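PDB 2OJH: uncharacterized protein Atu1656/AGR_C_3050, which is of unknown function but belongs to the TolB family and folds as a six-bladed beta-propeller. Local coordinates for residues Thr144-Arg149 / Arg174-Asp179; Asn87-Ile92 / Pro130-Gly135; Arg185-Asn190 / Val202-Ser207; Phe153-Met158 / Arg167-Glu172. One frame throughout, in Å; residues are numbered along the deposited sequence.

How the contacts relate
Contacts 1 and 2 lie in the interior and join successive propeller blades, whereas contacts 3 and 4 lie farther out and each tie parts of a single blade or its connecting loop. Strands 131-136 and 142-149 are neighbours in one sheet, and each of the two interior contacts uses one of them to meet an adjoining blade; contact 4 binds the third strand of that blade to the loop leading on to strand 175-180. Contact 3 belongs to the following blade and meets contact 4 through I187 and L168. The interior contacts are side-chain packing without clear hydrogen bonds between their segments. Contact 3 is knit mainly by backbone bonds, contact 4 also by an aspartate and a threonine hydroxyl, including a salt bridge.

Contact 1: residues Thr144-Arg149 / Arg174-Asp179; sequences TYCGIR and RNDGPD
At the junction of two neighbouring beta-propeller blades, T144 and C146 of strand 142-149 meet P178 and the carboxylate of D176 on strand 175-180, the first strand of the next blade. The segments run nearly antiparallel, at 165° with their axes 5.8 Å apart, yet no clear hydrogen bond passes between them; the space separating the two sheets is filled by side chains. P178 acts as the wedge. P178 CB lies 3.3 Å from T144 OG1, and P178 CG presses on the backbone beyond, 3.6 Å from Y145 C. In T144 the hydroxyl is swung opposite the backbone N (chi1 -174°), which leaves CG2 to meet the same proline carbon, so that both branches of the threonine touch P178 CB. The hydroxyl is bonded to Y156 O within its own blade, and the proline therefore rests against an oxygen that already has a polar partner. Farther along, C146 CB comes within 3.4 Å of D176 OD1, with the sulfur of C146 lying 3.5 Å from N175 O. On its anti side D176 OD1 accepts G177 N at 2.6 Å, a bond that limits rotation of the carboxylate. A bound acetic acid molecule, probably from the crystallisation liquor, sits close to the D176 side chain. N175 spans both sides of the junction through other partners, with OD1 on S191 and R193 and ND2 on F153 O and E172 O. Between the two segments themselves, cohesion thus depends on close fit rather than on directional bonds, with a proline ring and a cysteine set against oxygen atoms.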
# COMPACT_ATOMS: atom_id res chain seq x y z
N THR A 144 -5.59 5.90 -7.18
CA THR A 144 -4.84 5.17 -8.17
C THR A 144 -4.84 3.68 -7.80
O THR A 144 -5.00 3.33 -6.61
CB THR A 144 -3.43 5.75 -8.31
OG1 THR A 144 -2.73 5.12 -9.39
CG2 THR A 144 -2.63 5.58 -7.00
N TYR A 145 -4.63 2.81 -8.79
CA TYR A 145 -4.75 1.37 -8.56
C TYR A 145 -4.10 0.53 -9.62
O TYR A 145 -3.73 1.03 -10.71
CB TYR A 145 -6.23 0.96 -8.43
CG TYR A 145 -7.17 1.32 -9.59
CD1 TYR A 145 -7.65 2.63 -9.75
CD2 TYR A 145 -7.63 0.34 -10.47
CE1 TYR A 145 -8.51 2.95 -10.79
CE2 TYR A 145 -8.50 0.65 -11.50
CZ TYR A 145 -8.94 1.97 -11.66
OH TYR A 145 -9.83 2.30 -12.67
N CYS A 146 -3.93 -0.75 -9.31
CA CYS A 146 -3.40 -1.69 -10.31
C CYS A 146 -4.65 -2.33 -10.89
O CYS A 146 -5.55 -2.76 -10.13
CB CYS A 146 -2.52 -2.76 -9.67
SG CYS A 146 -1.95 -4.02 -10.89
N GLY A 147 -4.77 -2.30 -12.23
CA GLY A 147 -5.85 -2.99 -12.92
C GLY A 147 -5.26 -4.06 -13.79
O GLY A 147 -4.30 -3.80 -14.53
N ILE A 148 -5.81 -5.27 -13.72
CA ILE A 148 -5.36 -6.32 -14.64
C ILE A 148 -6.44 -6.50 -15.70
O ILE A 148 -7.62 -6.66 -15.36
CB ILE A 148 -5.03 -7.67 -13.94
CG1 ILE A 148 -4.07 -7.45 -12.78
CG2 ILE A 148 -4.39 -8.67 -14.92
CD1 ILE A 148 -4.07 -8.61 -11.79
N ARG A 149 -6.03 -6.38 -16.96
CA ARG A 149 -6.95 -6.48 -18.09
C ARG A 149 -6.36 -7.45 -19.09
O ARG A 149 -5.33 -7.17 -19.71
CB ARG A 149 -7.15 -5.12 -18.74
CG ARG A 149 -7.46 -3.99 -17.74
CD ARG A 149 -8.90 -4.04 -17.20
NE ARG A 149 -9.13 -2.93 -16.28
CZ ARG A 149 -9.10 -3.03 -14.95
NH1 ARG A 149 -8.87 -4.19 -14.36
NH2 ARG A 149 -9.31 -1.96 -14.19
N ARG A 174 4.87 -5.59 -16.44
CA ARG A 174 3.74 -5.56 -15.48
C ARG A 174 3.95 -4.37 -14.55
O ARG A 174 5.06 -4.11 -14.12
CB ARG A 174 3.65 -6.85 -14.66
CG ARG A 174 3.64 -8.13 -15.48
CD ARG A 174 3.48 -9.32 -14.56
NE ARG A 174 3.20 -10.54 -15.31
CZ ARG A 174 3.04 -11.74 -14.77
NH1 ARG A 174 3.12 -11.90 -13.46
NH2 ARG A 174 2.81 -12.78 -15.55
N ASN A 175 2.88 -3.66 -14.23
CA ASN A 175 3.01 -2.44 -13.44
C ASN A 175 2.07 -2.54 -12.28
O ASN A 175 0.89 -2.84 -12.47
CB ASN A 175 2.68 -1.22 -14.30
CG ASN A 175 3.51 -1.17 -15.54
OD1 ASN A 175 4.72 -0.88 -15.49
ND2 ASN A 175 2.90 -1.50 -16.67
N ASP A 176 2.57 -2.26 -11.09
CA ASP A 176 1.82 -2.54 -9.87
C ASP A 176 2.12 -1.51 -8.79
O ASP A 176 3.01 -0.67 -8.94
CB ASP A 176 2.19 -3.94 -9.38
CG ASP A 176 1.12 -4.58 -8.52
OD1 ASP A 176 0.24 -3.89 -7.97
OD2 ASP A 176 1.17 -5.82 -8.40
N GLY A 177 1.33 -1.56 -7.71
CA GLY A 177 1.59 -0.76 -6.51
C GLY A 177 1.79 0.74 -6.66
O GLY A 177 2.83 1.27 -6.21
N PRO A 178 0.79 1.45 -7.24
CA PRO A 178 0.87 2.91 -7.40
C PRO A 178 0.55 3.69 -6.14
O PRO A 178 -0.42 3.37 -5.42
CB PRO A 178 -0.18 3.21 -8.48
CG PRO A 178 -1.16 2.09 -8.38
CD PRO A 178 -0.45 0.90 -7.83
N ASP A 179 1.29 4.77 -5.89
CA ASP A 179 0.98 5.63 -4.73
C ASP A 179 1.45 7.05 -5.10
O ASP A 179 2.46 7.21 -5.76
CB ASP A 179 1.72 5.07 -3.50
CG ASP A 179 1.26 5.68 -2.18
OD1 ASP A 179 0.34 6.52 -2.18
OD2 ASP A 179 1.82 5.28 -1.13

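Contact 2: residues Asn87-Ile92 / Pro130-Gly135; sequences NNDHGI and PSYWHG
D89 and W133 bring together two adjacent propeller blades near the centre of the chain, where the loop entering strand 91-92 packs on strand 131-136, the first strand of the next blade. The tight part is formed by the backbone around D89 to G91 and the indole. W133 has CG opposite its backbone N (chi1 -169°), which carries the six-membered ring against the H90-G91 backbone: CZ3 of W133 lies 3.2 Å from H90 O and CH2 of W133 lies 3.6 Å from G91 CA. The ring occupies the place where a side chain would stand on G91. W133 O is a buried carbonyl oxygen with no partner in the model. The D89 carboxylate meets two neighbours, D89 OD2 at Y132 CB (3.3 Å) and D89 OD1 at the H134 ring, 3.2 Å from H134 CE1. Its plane is perpendicular to the ring of Y132 and 44° from that of H134, and the angle from OD1 to H134 NE2 is too poor for a hydrogen bond. H134 and G135 form a classic beta bulge opposite T144. The looser side is the partly exposed pair N87 and Y132, with Y132 close to a bound acetic acid molecule that is probably from the crystallisation liquor. Here an Asx turn, in which N87 OD1 accepts D89 N at 3.0 Å, shapes the loop. The amide of N87 is turned only 25° from the tyrosine ring plane, and N87 ND2 stands at the ring edge, 3.7 Å from Y132 CD1.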
# COMPACT_ATOMS: atom_id res chain seq x y z
N ASN A 87 -8.76 -7.69 0.64
CA ASN A 87 -7.38 -8.08 0.52
C ASN A 87 -6.48 -6.98 1.13
O ASN A 87 -6.99 -6.10 1.83
CB ASN A 87 -7.03 -8.44 -0.94
CG ASN A 87 -7.18 -7.25 -1.90
OD1 ASN A 87 -6.90 -6.10 -1.53
ND2 ASN A 87 -7.57 -7.54 -3.16
N ASN A 88 -5.19 -7.03 0.83
CA ASN A 88 -4.20 -6.13 1.49
C ASN A 88 -4.10 -4.71 0.93
O ASN A 88 -3.21 -3.97 1.34
CB ASN A 88 -2.80 -6.70 1.37
CG ASN A 88 -2.60 -7.94 2.19
OD1 ASN A 88 -3.57 -8.55 2.71
ND2 ASN A 88 -1.34 -8.32 2.33
N ASP A 89 -5.01 -4.35 0.02
CA ASP A 89 -4.91 -3.11 -0.75
C ASP A 89 -6.07 -2.24 -0.36
O ASP A 89 -7.20 -2.47 -0.79
CB ASP A 89 -4.93 -3.42 -2.25
CG ASP A 89 -3.86 -4.39 -2.68
OD1 ASP A 89 -2.68 -4.31 -2.23
OD2 ASP A 89 -4.17 -5.24 -3.55
N HIS A 90 -5.81 -1.24 0.49
CA HIS A 90 -6.88 -0.46 1.11
C HIS A 90 -6.26 0.84 1.59
O HIS A 90 -5.06 0.97 1.68
CB HIS A 90 -7.55 -1.21 2.28
CG HIS A 90 -6.58 -1.85 3.25
ND1 HIS A 90 -5.91 -1.12 4.22
CD2 HIS A 90 -6.20 -3.14 3.43
CE1 HIS A 90 -5.14 -1.93 4.92
NE2 HIS A 90 -5.30 -3.16 4.47
N GLY A 91 -7.07 1.83 1.95
CA GLY A 91 -6.46 3.08 2.35
C GLY A 91 -7.50 3.98 2.94
O GLY A 91 -8.67 3.59 3.03
N ILE A 92 -7.05 5.15 3.39
CA ILE A 92 -7.90 6.11 4.12
C ILE A 92 -7.77 7.45 3.40
O ILE A 92 -6.66 7.82 2.93
CB ILE A 92 -7.45 6.23 5.60
CG1 ILE A 92 -7.36 4.86 6.30
CG2 ILE A 92 -8.38 7.14 6.38
CD1 ILE A 92 -6.78 4.98 7.74
N PRO A 130 -9.80 -7.68 -12.53
CA PRO A 130 -9.67 -7.21 -11.16
C PRO A 130 -8.93 -5.87 -11.04
O PRO A 130 -8.07 -5.54 -11.88
CB PRO A 130 -8.84 -8.31 -10.49
CG PRO A 130 -8.03 -8.88 -11.56
CD PRO A 130 -8.78 -8.70 -12.86
N SER A 131 -9.27 -5.12 -10.00
CA SER A 131 -8.61 -3.86 -9.68
C SER A 131 -8.20 -3.80 -8.19
O SER A 131 -8.97 -4.18 -7.30
CB SER A 131 -9.52 -2.70 -10.03
OG SER A 131 -9.88 -2.73 -11.41
N TYR A 132 -6.96 -3.34 -7.93
CA TYR A 132 -6.36 -3.37 -6.58
C TYR A 132 -6.05 -1.95 -6.10
O TYR A 132 -5.18 -1.29 -6.64
CB TYR A 132 -5.10 -4.24 -6.60
CG TYR A 132 -5.38 -5.63 -7.11
CD1 TYR A 132 -5.77 -6.65 -6.22
CD2 TYR A 132 -5.27 -5.94 -8.47
CE1 TYR A 132 -6.02 -7.95 -6.68
CE2 TYR A 132 -5.55 -7.20 -8.93
CZ TYR A 132 -5.92 -8.20 -8.03
OH TYR A 132 -6.17 -9.47 -8.51
N TRP A 133 -6.78 -1.47 -5.10
CA TRP A 133 -6.63 -0.09 -4.62
C TRP A 133 -5.23 0.17 -4.00
O TRP A 133 -4.76 -0.62 -3.16
CB TRP A 133 -7.71 0.23 -3.61
CG TRP A 133 -7.72 1.70 -3.32
CD1 TRP A 133 -8.51 2.65 -3.91
CD2 TRP A 133 -6.84 2.41 -2.43
NE1 TRP A 133 -8.21 3.90 -3.40
CE2 TRP A 133 -7.19 3.77 -2.50
CE3 TRP A 133 -5.85 2.02 -1.54
CZ2 TRP A 133 -6.52 4.74 -1.74
CZ3 TRP A 133 -5.17 2.99 -0.80
CH2 TRP A 133 -5.52 4.33 -0.91
N HIS A 134 -4.59 1.29 -4.35
CA HIS A 134 -3.20 1.51 -3.94
C HIS A 134 -2.79 2.92 -3.47
O HIS A 134 -1.80 3.03 -2.74
CB HIS A 134 -2.23 0.99 -4.97
CG HIS A 134 -1.88 -0.46 -4.79
ND1 HIS A 134 -1.02 -0.90 -3.79
CD2 HIS A 134 -2.26 -1.56 -5.48
CE1 HIS A 134 -0.91 -2.22 -3.88
NE2 HIS A 134 -1.66 -2.65 -4.88
N GLY A 135 -3.56 3.97 -3.78
CA GLY A 135 -3.23 5.32 -3.26
C GLY A 135 -4.34 6.34 -3.46
O GLY A 135 -5.05 6.28 -4.49

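Contact 3: residues Arg185-Asn190 / Val202-Ser207; sequences RWIYFN and VRVDGS
V202 packs against both I187 and F189 on one face of a beta hairpin, V202 CB 3.8 Å from F189 CE1 and V202 CG1 beside the I187 side chain. V204 CG1 adds to this apolar patch by meeting I187 CG1 at 4.0 Å, the two side chains crossing at about a right angle. The backbone beneath is antiparallel, with I187 and V202 as a hydrogen-bonded pair and W186 and R203 as a non-hydrogen-bonded one. On the W186 side, R203 supplies a CH-pi contact: R203 CD sits 3.3 Å from the centroid of the W186 six-membered ring, over the face, and the indole also makes a cation-pi contact with R201. The R203 chain bends at chi2 (-67°) and chi3 (-36°), and this curl brings R203 NE 2.8 Å from R185 O. V204 N reaches R185 O from the opposite face of the carbonyl plane, so two donors grip one oxygen. Outermost, R185 NH2 lies over the centre of the R203 guanidinium, 3.5 Å from R203 CZ, with the two planes 45° apart; these like charges meet at the exposed margin. A type I turn from R203 to G206 then leads the chain away, overlapped by an Asx turn in which D205 OD1 accepts S207 N. In the blade, strand 186-191 lies between strands 175-180 and 198-203, with I187 resting on P178 and Y180 of the first and on L168 in the loop from the preceding blade.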
# COMPACT_ATOMS: atom_id res chain seq x y z
N ARG A 185 1.98 15.50 -8.21
CA ARG A 185 2.46 15.55 -9.59
C ARG A 185 2.81 14.17 -10.14
O ARG A 185 2.79 13.95 -11.36
CB ARG A 185 3.66 16.50 -9.71
CG ARG A 185 3.36 18.00 -9.44
CD ARG A 185 4.41 18.96 -10.05
NE ARG A 185 5.78 18.42 -10.09
CZ ARG A 185 6.46 18.14 -11.22
NH1 ARG A 185 7.70 17.65 -11.15
NH2 ARG A 185 5.92 18.35 -12.42
N TRP A 186 3.14 13.25 -9.24
CA TRP A 186 3.63 11.93 -9.63
C TRP A 186 2.89 10.80 -8.93
O TRP A 186 2.40 10.95 -7.80
CB TRP A 186 5.11 11.79 -9.29
CG TRP A 186 6.03 12.71 -10.02
CD1 TRP A 186 6.51 13.91 -9.57
CD2 TRP A 186 6.61 12.51 -11.31
NE1 TRP A 186 7.34 14.47 -10.51
CE2 TRP A 186 7.42 13.63 -11.59
CE3 TRP A 186 6.53 11.48 -12.27
CZ2 TRP A 186 8.14 13.76 -12.78
CZ3 TRP A 186 7.24 11.61 -13.46
CH2 TRP A 186 8.04 12.74 -13.70
N ILE A 187 2.87 9.64 -9.60
CA ILE A 187 2.45 8.39 -8.97
C ILE A 187 3.68 7.46 -9.08
O ILE A 187 4.18 7.26 -10.18
CB ILE A 187 1.24 7.77 -9.70
CG1 ILE A 187 -0.04 8.59 -9.39
CG2 ILE A 187 1.06 6.28 -9.32
CD1 ILE A 187 -1.14 8.41 -10.43
N TYR A 188 4.17 6.95 -7.95
CA TYR A 188 5.29 6.00 -7.93
C TYR A 188 4.68 4.60 -7.96
O TYR A 188 3.58 4.37 -7.39
CB TYR A 188 6.14 6.16 -6.65
CG TYR A 188 7.04 7.39 -6.63
CD1 TYR A 188 6.52 8.69 -6.60
CD2 TYR A 188 8.44 7.25 -6.68
CE1 TYR A 188 7.40 9.82 -6.62
CE2 TYR A 188 9.29 8.35 -6.68
CZ TYR A 188 8.77 9.62 -6.65
OH TYR A 188 9.63 10.68 -6.65
N PHE A 189 5.37 3.69 -8.64
CA PHE A 189 4.86 2.33 -8.83
C PHE A 189 6.05 1.43 -9.16
O PHE A 189 7.20 1.93 -9.22
CB PHE A 189 3.77 2.31 -9.94
CG PHE A 189 4.30 2.61 -11.33
CD1 PHE A 189 4.50 3.94 -11.76
CD2 PHE A 189 4.60 1.57 -12.20
CE1 PHE A 189 5.01 4.21 -13.02
CE2 PHE A 189 5.10 1.84 -13.50
CZ PHE A 189 5.32 3.17 -13.90
N ASN A 190 5.83 0.13 -9.31
CA ASN A 190 6.93 -0.73 -9.81
C ASN A 190 6.61 -1.39 -11.14
O ASN A 190 5.45 -1.60 -11.49
CB ASN A 190 7.43 -1.76 -8.75
CG ASN A 190 6.36 -2.77 -8.31
OD1 ASN A 190 5.15 -2.58 -8.47
ND2 ASN A 190 6.82 -3.82 -7.69
N VAL A 202 5.26 7.87 -12.80
CA VAL A 202 4.56 8.42 -13.96
C VAL A 202 3.85 9.71 -13.53
O VAL A 202 3.37 9.81 -12.40
CB VAL A 202 3.54 7.39 -14.57
CG1 VAL A 202 2.42 7.00 -13.57
CG2 VAL A 202 2.95 7.91 -15.89
N ARG A 203 3.78 10.71 -14.43
CA ARG A 203 3.03 11.93 -14.10
C ARG A 203 1.55 11.60 -13.94
O ARG A 203 1.04 10.71 -14.64
CB ARG A 203 3.18 12.98 -15.21
CG ARG A 203 4.59 13.54 -15.41
CD ARG A 203 5.08 14.37 -14.25
NE ARG A 203 4.04 15.16 -13.61
CZ ARG A 203 3.58 16.31 -14.07
NH1 ARG A 203 2.63 16.95 -13.41
NH2 ARG A 203 4.07 16.83 -15.19
N VAL A 204 0.84 12.32 -13.08
CA VAL A 204 -0.59 12.01 -12.90
C VAL A 204 -1.37 12.17 -14.20
O VAL A 204 -2.38 11.51 -14.38
CB VAL A 204 -1.28 12.75 -11.70
CG1 VAL A 204 -0.56 12.46 -10.40
CG2 VAL A 204 -1.36 14.21 -11.94
N ASP A 205 -0.87 13.01 -15.11
CA ASP A 205 -1.51 13.17 -16.43
C ASP A 205 -1.05 12.12 -17.44
O ASP A 205 -1.48 12.13 -18.59
CB ASP A 205 -1.32 14.59 -16.98
CG ASP A 205 0.10 14.86 -17.48
OD1 ASP A 205 0.97 13.96 -17.42
OD2 ASP A 205 0.35 16.00 -17.94
N GLY A 206 -0.14 11.25 -17.02
CA GLY A 206 0.28 10.13 -17.85
C GLY A 206 1.42 10.39 -18.79
O GLY A 206 1.84 9.48 -19.51
N SER A 207 1.84 11.65 -18.88
CA SER A 207 2.51 12.18 -20.08
C SER A 207 4.00 11.87 -20.13
O SER A 207 4.63 11.91 -21.21
CB SER A 207 2.29 13.69 -20.19
OG SER A 207 2.88 14.36 -19.09

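Contact 4: residues Phe153-Met158 / Arg167-Glu172; sequences FDIYSM and RLTHGE
Y156 and R167 form an antiparallel non-hydrogen-bonded pair, beyond which I155 O accepts L168 N at 2.7 Å and, weakly, T169 N as the chain leaves the sheet. The side chains centre on D154, whose two carboxylate oxygens serve different partners. D154 OD1 accepts G171 N at 2.8 Å on its syn lone pair, and T169 OG1 binds the same oxygen, D154 OD1, from the anti side at 2.7 Å. D154 OD2 forms a salt bridge with R167 NH2 at 2.9 Å, and R167 NE adds a weak bond to it. T169 has OG1 turned between its backbone N and carbonyl carbon (chi1 62°), where the hydroxyl can give its proton to D154 and T169 OG1 also accepts I155 N at 3.0 Å in an almost straight bond. One hydroxyl thus bridges a side chain and a backbone. In the propeller, this aspartate fastens the third strand of a blade, 152-159, to the loop that runs from its outermost strand, 165-167, to the first strand of the next blade. R167 reaches D154 by staying extended from CG to NE, and its methylenes lie along the Y156 ring, with R167 CG 3.5 Å from Y156 CE1. The guanidinium is turned 23° from that ring plane, and H170 CD2 lies over one of its faces, toward the rim. L168 CD1 packs against I155 CG2 and the S157 side chain. Past T169, the loop is held in shape by H170 N bonding to E172 OE1 at 2.9 Å.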
# COMPACT_ATOMS: atom_id res chain seq x y z
N PHE A 153 -1.03 -5.78 -16.69
CA PHE A 153 -1.02 -5.17 -15.37
C PHE A 153 -0.68 -3.70 -15.54
O PHE A 153 0.47 -3.36 -15.86
CB PHE A 153 0.09 -5.80 -14.49
CG PHE A 153 -0.15 -7.24 -14.13
CD1 PHE A 153 -0.15 -8.24 -15.10
CD2 PHE A 153 -0.29 -7.61 -12.80
CE1 PHE A 153 -0.33 -9.58 -14.75
CE2 PHE A 153 -0.44 -8.96 -12.44
CZ PHE A 153 -0.50 -9.93 -13.40
N ASP A 154 -1.65 -2.81 -15.33
CA ASP A 154 -1.37 -1.39 -15.51
C ASP A 154 -1.77 -0.51 -14.35
O ASP A 154 -2.61 -0.91 -13.50
CB ASP A 154 -2.07 -0.84 -16.77
CG ASP A 154 -1.32 -1.17 -18.04
OD1 ASP A 154 -0.07 -0.99 -18.10
OD2 ASP A 154 -2.00 -1.63 -18.98
N ILE A 155 -1.22 0.70 -14.37
CA ILE A 155 -1.57 1.73 -13.41
C ILE A 155 -2.74 2.50 -13.97
O ILE A 155 -2.70 2.94 -15.14
CB ILE A 155 -0.37 2.68 -13.15
CG1 ILE A 155 0.91 1.86 -12.79
CG2 ILE A 155 -0.72 3.76 -12.11
CD1 ILE A 155 0.76 0.89 -11.59
N TYR A 156 -3.77 2.67 -13.14
CA TYR A 156 -4.96 3.42 -13.53
C TYR A 156 -5.20 4.46 -12.45
O TYR A 156 -4.71 4.33 -11.32
CB TYR A 156 -6.21 2.50 -13.58
CG TYR A 156 -6.20 1.55 -14.73
CD1 TYR A 156 -6.80 1.89 -15.93
CD2 TYR A 156 -5.53 0.32 -14.63
CE1 TYR A 156 -6.74 1.02 -17.03
CE2 TYR A 156 -5.47 -0.54 -15.72
CZ TYR A 156 -6.07 -0.18 -16.92
OH TYR A 156 -6.03 -1.04 -17.98
N SER A 157 -5.99 5.48 -12.79
CA SER A 157 -6.52 6.35 -11.77
C SER A 157 -8.00 6.57 -12.05
O SER A 157 -8.47 6.37 -13.17
CB SER A 157 -5.76 7.68 -11.73
OG SER A 157 -5.93 8.38 -12.95
N MSE A 158 -8.75 6.93 -11.02
CA MSE A 158 -10.17 7.20 -11.21
C MSE A 158 -10.51 8.47 -10.49
O MSE A 158 -10.01 8.72 -9.40
CB MSE A 158 -11.03 6.03 -10.71
CG MSE A 158 -12.53 6.35 -10.61
SE MSE A 158 -13.58 4.73 -10.43
CE MSE A 158 -13.06 3.80 -12.04
N ARG A 167 -6.15 5.23 -17.88
CA ARG A 167 -5.04 4.29 -17.96
C ARG A 167 -3.71 5.07 -18.05
O ARG A 167 -3.53 5.89 -18.96
CB ARG A 167 -5.25 3.42 -19.19
CG ARG A 167 -4.33 2.24 -19.26
CD ARG A 167 -4.64 1.37 -20.43
NE ARG A 167 -3.58 0.39 -20.64
CZ ARG A 167 -3.47 -0.38 -21.72
NH1 ARG A 167 -4.33 -0.25 -22.71
NH2 ARG A 167 -2.47 -1.25 -21.81
N LEU A 168 -2.80 4.85 -17.10
CA LEU A 168 -1.56 5.64 -17.02
C LEU A 168 -0.33 4.93 -17.54
O LEU A 168 0.65 5.59 -17.91
CB LEU A 168 -1.30 6.12 -15.59
CG LEU A 168 -2.41 7.05 -15.08
CD1 LEU A 168 -2.27 7.23 -13.60
CD2 LEU A 168 -2.42 8.42 -15.77
N THR A 169 -0.36 3.61 -17.54
CA THR A 169 0.68 2.83 -18.21
C THR A 169 -0.01 1.95 -19.23
O THR A 169 -1.21 1.70 -19.12
CB THR A 169 1.56 2.01 -17.23
OG1 THR A 169 0.77 1.04 -16.53
CG2 THR A 169 2.26 2.91 -16.23
N HIS A 170 0.75 1.48 -20.21
CA HIS A 170 0.18 0.81 -21.35
C HIS A 170 0.93 -0.48 -21.66
O HIS A 170 1.36 -0.70 -22.78
CB HIS A 170 0.10 1.78 -22.55
CG HIS A 170 -0.80 2.96 -22.30
ND1 HIS A 170 -0.36 4.11 -21.69
CD2 HIS A 170 -2.13 3.12 -22.51
CE1 HIS A 170 -1.38 4.95 -21.55
NE2 HIS A 170 -2.46 4.37 -22.05
N GLY A 171 1.07 -1.34 -20.65
CA GLY A 171 1.57 -2.70 -20.83
C GLY A 171 3.06 -2.82 -21.03
O GLY A 171 3.54 -3.85 -21.52
N GLU A 172 3.80 -1.77 -20.68
CA GLU A 172 5.25 -1.81 -20.64
C GLU A 172 5.62 -2.60 -19.38
O GLU A 172 5.64 -2.04 -18.30
CB GLU A 172 5.86 -0.40 -20.56
CG GLU A 172 5.47 0.54 -21.71
CD GLU A 172 4.23 1.38 -21.37
OE1 GLU A 172 3.64 1.17 -20.29
OE2 GLU A 172 3.84 2.25 -22.16